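Local coordinates for protein methanogen homoaconitase large subunit (Methanocaldococcus jannaschii, PDB 4KP2) that forms, with its small-subunit partner, a [4Fe-4S] hydro-lyase that converts (R)-homocitrate to homoisocitrate through cis-homoaconitate in 2-oxosuberate biosynthesis, at residues I315-G326 with D346-A354; E333-H344 with P424-G434. One frame throughout, in Å; residues are numbered along the deposited sequence.

Contact 1: I315-G326 with D346-A354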
loop_
_atom_site.group_PDB
_atom_site.type_symbol
_atom_site.label_atom_id
_atom_site.label_comp_id
_atom_site.label_asym_id
_atom_site.label_seq_id
_atom_site.Cartn_x
_atom_site.Cartn_y
_atom_site.Cartn_z
ATOM N N ILE A 315 -8.431 -6.270 20.216
ATOM C CA ILE A 315 -8.015 -5.368 19.148
ATOM C C ILE A 315 -8.534 -5.844 17.795
ATOM O O ILE A 315 -8.688 -7.043 17.563
ATOM C CB ILE A 315 -6.480 -5.198 19.103
ATOM C CG1 ILE A 315 -5.776 -6.548 19.257
ATOM C CG2 ILE A 315 -6.019 -4.250 20.196
ATOM C CD1 ILE A 315 -5.462 -7.237 17.947
ATOM N N ASN A 316 -8.805 -4.896 16.903
ATOM C CA ASN A 316 -9.346 -5.220 15.589
ATOM C C ASN A 316 -8.360 -4.929 14.465
ATOM O O ASN A 316 -8.544 -5.383 13.336
ATOM C CB ASN A 316 -10.651 -4.460 15.351
ATOM C CG ASN A 316 -11.626 -4.600 16.502
ATOM O OD1 ASN A 316 -12.021 -3.609 17.118
ATOM N ND2 ASN A 316 -12.020 -5.833 16.800
ATOM N N GLN A 317 -7.315 -4.172 14.778
ATOM C CA GLN A 317 -6.300 -3.821 13.792
ATOM C C GLN A 317 -4.961 -3.556 14.471
ATOM O O GLN A 317 -4.912 -3.064 15.596
ATOM C CB GLN A 317 -6.739 -2.595 12.985
ATOM C CG GLN A 317 -5.814 -2.237 11.830
ATOM C CD GLN A 317 -6.286 -1.026 11.052
ATOM O OE1 GLN A 317 -6.973 -1.153 10.040
ATOM N NE2 GLN A 317 -5.913 0.160 11.520
ATOM N N VAL A 318 -3.873 -3.900 13.791
ATOM C CA VAL A 318 -2.537 -3.645 14.316
ATOM C C VAL A 318 -1.655 -3.019 13.247
ATOM O O VAL A 318 -1.503 -3.569 12.158
ATOM C CB VAL A 318 -1.864 -4.935 14.824
ATOM C CG1 VAL A 318 -0.429 -4.654 15.241
ATOM C CG2 VAL A 318 -2.651 -5.530 15.983
ATOM N N PHE A 319 -1.080 -1.863 13.559
ATOM C CA PHE A 319 -0.167 -1.206 12.635
ATOM C C PHE A 319 1.264 -1.205 13.157
ATOM O O PHE A 319 1.514 -0.886 14.319
ATOM C CB PHE A 319 -0.618 0.225 12.342
ATOM C CG PHE A 319 0.391 1.024 11.570
ATOM C CD1 PHE A 319 0.744 0.657 10.283
ATOM C CD2 PHE A 319 0.989 2.140 12.132
ATOM C CE1 PHE A 319 1.674 1.385 9.569
ATOM C CE2 PHE A 319 1.918 2.875 11.422
ATOM C CZ PHE A 319 2.260 2.499 10.140
ATOM N N ILE A 320 2.199 -1.564 12.285
ATOM C CA ILE A 320 3.610 -1.592 12.639
ATOM C C ILE A 320 4.450 -0.893 11.580
ATOM O O ILE A 320 4.555 -1.367 10.448
ATOM C CB ILE A 320 4.128 -3.035 12.789
ATOM C CG1 ILE A 320 3.379 -3.766 13.904
ATOM C CG2 ILE A 320 5.624 -3.036 13.066
ATOM C CD1 ILE A 320 3.826 -5.199 14.096
ATOM N N GLY A 321 5.043 0.240 11.944
ATOM C CA GLY A 321 5.980 0.901 11.058
ATOM C C GLY A 321 5.761 2.384 10.826
ATOM O O GLY A 321 5.342 2.798 9.745
ATOM N N SER A 322 6.053 3.188 11.840
ATOM C CA SER A 322 6.038 4.637 11.685
ATOM C C SER A 322 7.456 5.167 11.853
ATOM O O SER A 322 8.418 4.405 11.793
ATOM C CB SER A 322 5.106 5.283 12.707
ATOM O OG SER A 322 5.546 5.034 14.029
ATOM N N CYS A 323 7.584 6.473 12.061
ATOM C CA CYS A 323 8.891 7.072 12.303
ATOM C C CYS A 323 9.454 6.588 13.633
ATOM O O CYS A 323 10.668 6.515 13.820
ATOM C CB CYS A 323 8.796 8.597 12.298
ATOM S SG CYS A 323 10.352 9.437 12.669
ATOM N N THR A 324 8.556 6.250 14.553
ATOM C CA THR A 324 8.946 5.782 15.875
ATOM C C THR A 324 9.491 4.360 15.816
ATOM O O THR A 324 10.546 4.064 16.378
ATOM C CB THR A 324 7.755 5.810 16.848
ATOM O OG1 THR A 324 6.982 4.615 16.692
ATOM C CG2 THR A 324 6.877 7.020 16.576
ATOM N N ASN A 325 8.765 3.482 15.129
ATOM C CA ASN A 325 9.134 2.073 15.052
ATOM C C ASN A 325 8.903 1.460 13.676
ATOM O O ASN A 325 8.088 0.551 13.524
ATOM C CB ASN A 325 8.376 1.267 16.109
ATOM C CG ASN A 325 8.802 1.611 17.521
ATOM O OD1 ASN A 325 7.971 1.927 18.371
ATOM N ND2 ASN A 325 10.104 1.552 17.779
ATOM N N GLY A 326 9.630 1.952 12.678
ATOM C CA GLY A 326 9.498 1.439 11.328
ATOM C C GLY A 326 10.822 1.004 10.734
ATOM O O GLY A 326 10.892 0.618 9.567
ATOM N N ASP A 346 -9.871 -12.043 13.381
ATOM C CA ASP A 346 -10.653 -10.821 13.543
ATOM C C ASP A 346 -9.807 -9.550 13.599
ATOM O O ASP A 346 -10.312 -8.478 13.931
ATOM C CB ASP A 346 -11.542 -10.920 14.784
ATOM C CG ASP A 346 -12.585 -12.011 14.666
ATOM O OD1 ASP A 346 -13.186 -12.146 13.577
ATOM O OD2 ASP A 346 -12.801 -12.738 15.658
ATOM N N VAL A 347 -8.525 -9.671 13.270
ATOM C CA VAL A 347 -7.633 -8.516 13.256
ATOM C C VAL A 347 -6.799 -8.452 11.978
ATOM O O VAL A 347 -6.201 -9.443 11.559
ATOM C CB VAL A 347 -6.719 -8.481 14.507
ATOM C CG1 VAL A 347 -6.439 -9.883 14.996
ATOM C CG2 VAL A 347 -5.421 -7.729 14.222
ATOM N N LYS A 348 -6.779 -7.276 11.358
ATOM C CA LYS A 348 -6.000 -7.047 10.150
ATOM C C LYS A 348 -4.674 -6.368 10.482
ATOM O O LYS A 348 -4.644 -5.328 11.140
ATOM C CB LYS A 348 -6.803 -6.210 9.153
ATOM C CG LYS A 348 -7.539 -5.042 9.787
ATOM C CD LYS A 348 -8.597 -4.483 8.854
ATOM C CE LYS A 348 -9.421 -3.413 9.548
ATOM N NZ LYS A 348 -10.556 -2.956 8.705
ATOM N N LEU A 349 -3.578 -6.965 10.027
ATOM C CA LEU A 349 -2.247 -6.443 10.313
ATOM C C LEU A 349 -1.705 -5.612 9.155
ATOM O O LEU A 349 -1.721 -6.045 8.003
ATOM C CB LEU A 349 -1.284 -7.587 10.632
ATOM C CG LEU A 349 0.181 -7.208 10.845
ATOM C CD1 LEU A 349 0.323 -6.225 11.992
ATOM C CD2 LEU A 349 1.013 -8.450 11.100
ATOM N N ILE A 350 -1.224 -4.413 9.471
ATOM C CA ILE A 350 -0.655 -3.522 8.467
ATOM C C ILE A 350 0.810 -3.234 8.776
ATOM O O ILE A 350 1.142 -2.756 9.860
ATOM C CB ILE A 350 -1.423 -2.192 8.398
ATOM C CG1 ILE A 350 -2.903 -2.447 8.103
ATOM C CG2 ILE A 350 -0.816 -1.278 7.347
ATOM C CD1 ILE A 350 -3.741 -1.191 8.074
ATOM N N VAL A 351 1.685 -3.528 7.819
ATOM C CA VAL A 351 3.116 -3.318 8.005
ATOM C C VAL A 351 3.684 -2.375 6.950
ATOM O O VAL A 351 3.569 -2.629 5.749
ATOM C CB VAL A 351 3.891 -4.646 7.959
ATOM C CG1 VAL A 351 5.379 -4.396 8.142
ATOM C CG2 VAL A 351 3.369 -5.600 9.020
ATOM N N ILE A 352 4.293 -1.284 7.404
ATOM C CA ILE A 352 4.891 -0.304 6.504
ATOM C C ILE A 352 6.301 0.064 6.953
ATOM O O ILE A 352 6.476 0.701 7.989
ATOM C CB ILE A 352 4.056 0.988 6.435
ATOM C CG1 ILE A 352 2.631 0.688 5.968
ATOM C CG2 ILE A 352 4.717 1.999 5.512
ATOM C CD1 ILE A 352 1.758 1.915 5.862
ATOM N N PRO A 353 7.314 -0.334 6.169
ATOM C CA PRO A 353 8.702 0.018 6.485
ATOM C C PRO A 353 8.907 1.528 6.436
ATOM O O PRO A 353 8.288 2.203 5.614
ATOM C CB PRO A 353 9.502 -0.669 5.373
ATOM C CG PRO A 353 8.525 -0.864 4.259
ATOM C CD PRO A 353 7.209 -1.114 4.925
ATOM N N ALA A 354 9.767 2.047 7.305
ATOM C CA ALA A 354 9.960 3.489 7.424
ATOM C C ALA A 354 10.701 4.094 6.236
ATOM O O ALA A 354 10.634 5.303 6.008
ATOM C CB ALA A 354 10.680 3.821 8.720
#
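Gln317 to Ile320 and Lys348 to Val351 pair as adjacent parallel strands, their axes 4.8 Å apart and their directions diverging by 12°. Backbone bonds alternate between them from Asn316 to Ile352. The straightest is Ile350 N to Val318 O at 2.8 Å and 174°, with the donor nearly in line with the C=O bond. Past the paired strands, Ala354 N still reaches Gly326 O at 2.9 Å, so the loop after strand 317-320 is tied to the segment that follows strand 348-351. Gly321 sits where a beta carbon would run into Ile352 O.

Side chains divide between two faces. On one, Phe319 has CG anti to its backbone N (chi1 171°), which carries the ring across to the partner strand: CD1 lies 3.8 Å from Ile350 CG2 and CE1 3.7 Å from Ile352 CD1. Along the same face the extended Gln317 brings OE1 to 3.4 Å from Lys348 CE, while its NE2 bonds to Gly392 O. The other face is aliphatic, with Val318 CG1 3.7 Å from Leu349 CD1.

Both strands are interior to a five-stranded parallel sheet, with strand 399-402 beyond 317-320 and strand 377-378 beyond 348-351. Helix 424-433 covers the Val318 and Ile320 face, whereas Pro86 and Pro87 of the second subunit pack on Ile350 and Lys348.

Contact 2: E333-H344 with P424-G434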
loop_
_atom_site.group_PDB
_atom_site.type_symbol
_atom_site.label_atom_id
_atom_site.label_comp_id
_atom_site.label_asym_id
_atom_site.label_seq_id
_atom_site.Cartn_x
_atom_site.Cartn_y
_atom_site.Cartn_z
ATOM N N GLU A 333 12.290 -7.640 14.923
ATOM C CA GLU A 333 11.772 -8.006 16.235
ATOM C C GLU A 333 10.334 -8.502 16.130
ATOM O O GLU A 333 9.956 -9.488 16.763
ATOM C CB GLU A 333 11.845 -6.812 17.190
ATOM C CG GLU A 333 11.198 -7.045 18.550
ATOM C CD GLU A 333 12.015 -7.955 19.450
ATOM O OE1 GLU A 333 13.162 -8.288 19.086
ATOM O OE2 GLU A 333 11.506 -8.333 20.527
ATOM N N ALA A 334 9.536 -7.810 15.324
ATOM C CA ALA A 334 8.138 -8.172 15.133
ATOM C C ALA A 334 8.012 -9.461 14.330
ATOM O O ALA A 334 7.131 -10.281 14.590
ATOM C CB ALA A 334 7.387 -7.042 14.447
ATOM N N ALA A 335 8.897 -9.631 13.352
ATOM C CA ALA A 335 8.900 -10.823 12.513
ATOM C C ALA A 335 9.289 -12.051 13.325
ATOM O O ALA A 335 8.900 -13.171 12.998
ATOM C CB ALA A 335 9.842 -10.643 11.338
ATOM N N LYS A 336 10.062 -11.830 14.383
ATOM C CA LYS A 336 10.488 -12.903 15.272
ATOM C C LYS A 336 9.298 -13.574 15.950
ATOM O O LYS A 336 9.233 -14.801 16.036
ATOM C CB LYS A 336 11.457 -12.358 16.323
ATOM C CG LYS A 336 11.791 -13.335 17.434
ATOM C CD LYS A 336 12.750 -12.703 18.428
ATOM C CE LYS A 336 13.003 -13.621 19.613
ATOM N NZ LYS A 336 13.985 -13.018 20.562
ATOM N N TYR A 337 8.359 -12.765 16.431
ATOM C CA TYR A 337 7.167 -13.287 17.089
ATOM C C TYR A 337 6.070 -13.620 16.083
ATOM O O TYR A 337 5.078 -14.266 16.424
ATOM C CB TYR A 337 6.647 -12.291 18.127
ATOM C CG TYR A 337 7.512 -12.184 19.363
ATOM C CD1 TYR A 337 7.319 -13.035 20.443
ATOM C CD2 TYR A 337 8.521 -11.234 19.448
ATOM C CE1 TYR A 337 8.105 -12.943 21.575
ATOM C CE2 TYR A 337 9.314 -11.135 20.578
ATOM C CZ TYR A 337 9.101 -11.992 21.637
ATOM O OH TYR A 337 9.885 -11.901 22.764
ATOM N N LEU A 338 6.251 -13.174 14.845
ATOM C CA LEU A 338 5.277 -13.424 13.790
ATOM C C LEU A 338 5.743 -14.579 12.918
ATOM O O LEU A 338 5.064 -14.973 11.970
ATOM C CB LEU A 338 5.094 -12.173 12.934
ATOM C CG LEU A 338 3.669 -11.856 12.479
ATOM C CD1 LEU A 338 2.849 -11.327 13.642
ATOM C CD2 LEU A 338 3.690 -10.860 11.336
ATOM N N LYS A 339 6.911 -15.117 13.252
ATOM C CA LYS A 339 7.529 -16.177 12.471
ATOM C C LYS A 339 6.800 -17.501 12.656
ATOM O O LYS A 339 6.677 -18.004 13.772
ATOM C CB LYS A 339 8.998 -16.323 12.869
ATOM C CG LYS A 339 9.915 -16.778 11.749
ATOM C CD LYS A 339 11.335 -16.281 11.988
ATOM C CE LYS A 339 11.825 -16.650 13.384
ATOM N NZ LYS A 339 13.149 -16.041 13.687
ATOM N N GLY A 340 6.308 -18.055 11.552
ATOM C CA GLY A 340 5.638 -19.341 11.575
ATOM C C GLY A 340 4.157 -19.254 11.884
ATOM O O GLY A 340 3.389 -20.143 11.519
ATOM N N ARG A 341 3.754 -18.183 12.556
ATOM C CA ARG A 341 2.363 -18.013 12.958
ATOM C C ARG A 341 1.563 -17.247 11.910
ATOM O O ARG A 341 2.115 -16.758 10.925
ATOM C CB ARG A 341 2.284 -17.285 14.300
ATOM C CG ARG A 341 3.025 -17.978 15.428
ATOM C CD ARG A 341 2.355 -19.289 15.806
ATOM N NE ARG A 341 0.992 -19.084 16.288
ATOM C CZ ARG A 341 0.678 -18.818 17.552
ATOM N NH1 ARG A 341 1.633 -18.720 18.465
ATOM N NH2 ARG A 341 -0.590 -18.647 17.901
ATOM N N GLU A 342 0.256 -17.151 12.132
ATOM C CA GLU A 342 -0.618 -16.376 11.264
ATOM C C GLU A 342 -1.358 -15.335 12.091
ATOM O O GLU A 342 -1.571 -15.522 13.290
ATOM C CB GLU A 342 -1.622 -17.286 10.556
ATOM C CG GLU A 342 -0.992 -18.382 9.717
ATOM C CD GLU A 342 -2.024 -19.264 9.042
ATOM O OE1 GLU A 342 -3.197 -18.843 8.946
ATOM O OE2 GLU A 342 -1.662 -20.380 8.612
ATOM N N VAL A 343 -1.747 -14.239 11.451
ATOM C CA VAL A 343 -2.484 -13.184 12.133
ATOM C C VAL A 343 -3.885 -13.673 12.485
ATOM O O VAL A 343 -4.552 -14.302 11.665
ATOM C CB VAL A 343 -2.579 -11.912 11.269
ATOM C CG1 VAL A 343 -3.321 -10.814 12.013
ATOM C CG2 VAL A 343 -1.190 -11.440 10.874
ATOM N N HIS A 344 -4.316 -13.388 13.711
ATOM C CA HIS A 344 -5.637 -13.783 14.189
ATOM C C HIS A 344 -6.736 -13.283 13.252
ATOM O O HIS A 344 -6.615 -12.214 12.653
ATOM C CB HIS A 344 -5.853 -13.266 15.611
ATOM C CG HIS A 344 -7.114 -13.755 16.252
ATOM N ND1 HIS A 344 -8.345 -13.185 16.006
ATOM C CD2 HIS A 344 -7.331 -14.750 17.142
ATOM C CE1 HIS A 344 -9.266 -13.816 16.712
ATOM N NE2 HIS A 344 -8.678 -14.769 17.411
ATOM N N PRO A 424 6.749 -2.770 18.707
ATOM C CA PRO A 424 6.578 -3.728 17.608
ATOM C C PRO A 424 6.479 -5.164 18.115
ATOM O O PRO A 424 5.765 -5.975 17.526
ATOM C CB PRO A 424 7.862 -3.558 16.799
ATOM C CG PRO A 424 8.269 -2.160 17.047
ATOM C CD PRO A 424 7.886 -1.863 18.468
ATOM N N LYS A 425 7.198 -5.463 19.193
ATOM C CA LYS A 425 7.137 -6.775 19.824
ATOM C C LYS A 425 5.716 -7.098 20.269
ATOM O O LYS A 425 5.143 -8.107 19.858
ATOM C CB LYS A 425 8.079 -6.825 21.025
ATOM C CG LYS A 425 7.933 -8.074 21.874
ATOM C CD LYS A 425 8.742 -7.951 23.154
ATOM C CE LYS A 425 8.538 -9.153 24.060
ATOM N NZ LYS A 425 9.223 -8.976 25.372
ATOM N N ILE A 426 5.155 -6.231 21.107
ATOM C CA ILE A 426 3.801 -6.412 21.614
ATOM C C ILE A 426 2.775 -6.323 20.488
ATOM O O ILE A 426 1.773 -7.039 20.490
ATOM C CB ILE A 426 3.472 -5.366 22.700
ATOM C CG1 ILE A 426 4.520 -5.408 23.813
ATOM C CG2 ILE A 426 2.084 -5.600 23.276
ATOM C CD1 ILE A 426 4.266 -4.420 24.927
ATOM N N ALA A 427 3.039 -5.448 19.523
ATOM C CA ALA A 427 2.147 -5.272 18.382
ATOM C C ALA A 427 2.037 -6.551 17.561
ATOM O O ALA A 427 0.951 -6.928 17.121
ATOM C CB ALA A 427 2.624 -4.120 17.510
ATOM N N ALA A 428 3.168 -7.218 17.361
ATOM C CA ALA A 428 3.197 -8.462 16.602
ATOM C C ALA A 428 2.488 -9.584 17.352
ATOM O O ALA A 428 1.690 -10.320 16.774
ATOM C CB ALA A 428 4.630 -8.857 16.285
ATOM N N ILE A 429 2.785 -9.705 18.641
ATOM C CA ILE A 429 2.192 -10.739 19.481
ATOM C C ILE A 429 0.678 -10.572 19.587
ATOM O O ILE A 429 -0.072 -11.544 19.493
ATOM C CB ILE A 429 2.808 -10.734 20.894
ATOM C CG1 ILE A 429 4.313 -10.992 20.819
ATOM C CG2 ILE A 429 2.139 -11.775 21.776
ATOM C CD1 ILE A 429 5.008 -10.907 22.162
ATOM N N SER A 430 0.235 -9.333 19.775
ATOM C CA SER A 430 -1.188 -9.043 19.900
ATOM C C SER A 430 -1.929 -9.287 18.588
ATOM O O SER A 430 -3.123 -9.586 18.587
ATOM C CB SER A 430 -1.408 -7.606 20.372
ATOM O OG SER A 430 -0.749 -7.371 21.604
ATOM N N ALA A 431 -1.215 -9.157 17.475
ATOM C CA ALA A 431 -1.790 -9.430 16.164
ATOM C C ALA A 431 -1.978 -10.930 15.971
ATOM O O ALA A 431 -2.867 -11.367 15.240
ATOM C CB ALA A 431 -0.905 -8.861 15.067
ATOM N N VAL A 432 -1.132 -11.713 16.634
ATOM C CA VAL A 432 -1.203 -13.167 16.556
ATOM C C VAL A 432 -2.368 -13.708 17.376
ATOM O O VAL A 432 -3.144 -14.536 16.897
ATOM C CB VAL A 432 0.105 -13.818 17.050
ATOM C CG1 VAL A 432 -0.050 -15.326 17.152
ATOM C CG2 VAL A 432 1.258 -13.461 16.127
ATOM N N LYS A 433 -2.490 -13.230 18.610
ATOM C CA LYS A 433 -3.489 -13.755 19.535
ATOM C C LYS A 433 -4.815 -12.998 19.480
ATOM O O LYS A 433 -5.810 -13.436 20.056
ATOM C CB LYS A 433 -2.940 -13.764 20.962
ATOM C CG LYS A 433 -1.625 -14.514 21.101
ATOM C CD LYS A 433 -1.260 -14.730 22.558
ATOM C CE LYS A 433 -2.260 -15.644 23.246
ATOM N NZ LYS A 433 -1.928 -15.839 24.684
ATOM N N GLY A 434 -4.823 -11.863 18.788
ATOM C CA GLY A 434 -6.045 -11.103 18.588
ATOM C C GLY A 434 -6.396 -10.167 19.728
ATOM O O GLY A 434 -7.434 -9.506 19.700
#
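Ala334 and Ala428 meet where helices 333-338 and 424-433 run side by side, 8.0 Å between axes and crossing at -26°. Their CB atoms are 3.8 Å apart, and such small side chains permit the close approach. Further along, the side chains of Leu338 and Val432 run antiparallel alongside each other, with Leu338 CD1 3.6 Å from Val432 CG2.

Contacts over flat groups come next. Tyr337 CG is anti to its own carbonyl carbon (chi1 -72°), and from there the ring reaches two residues one turn apart on helix 424-433. Ile429 CD1 lies over one face, 3.9 Å from the ring centroid, in a CH-pi contact, while the extended Lys425 passes by with CE 3.3 Å from Tyr337 OH. Replacing Tyr337 by an alanine would probably leave Ile429 CD1 without the ring face that covers it and strip the ring from one flank of the Lys425 chain, its NZ still tied to Glu293. The His344 ring likewise receives Gly434 CA over a face, 4.1 Å from its centroid. The Arg341 guanidinium lays a face on Val432 CG1, with NH2 3.4 Å from that methyl.

Polar bonds are few. Lys425 NZ forms its salt bridge with Glu293, beyond the helix pair. The direct hydrogen bond across the contact runs from His344 N to Ala431 O, 2.9 Å and in the carbonyl plane, fixing the returning chain beside the last turn of helix 424-433.

Such near-parallel helices packed together on one face of a parallel sheet are typical of a three-layer alpha-beta-alpha sandwich, the architecture of this aconitase-family subunit.

How the contacts relate
Contact 1 supplies two strands of the sheet and contact 2 the helices laid over one of its faces, their centres about 11 Å apart. Helix 328-338 connects strands 317-320 and 348-351 in a beta-alpha-beta unit, so the segments alternate along the chain. Sheet meets helix directly where Val318 CG1 is 3.3 Å from Ala427 O; the loop after strand 317-320 touches the start of helix 424-433, Asn325 CB 3.6 Å from Pro424 CG. At the other end, His344 ND1 bonds to Asp346 N. That loop holds Cys323, a predicted [4Fe-4S] ligand; the side chains of Ser322 and Phe319 lie about 5 Å from those of Cys383 and Cys386, respectively, the other predicted ligands. Contact 2 is more remote, Pro424 being about 12 Å from Cys323 between side chains.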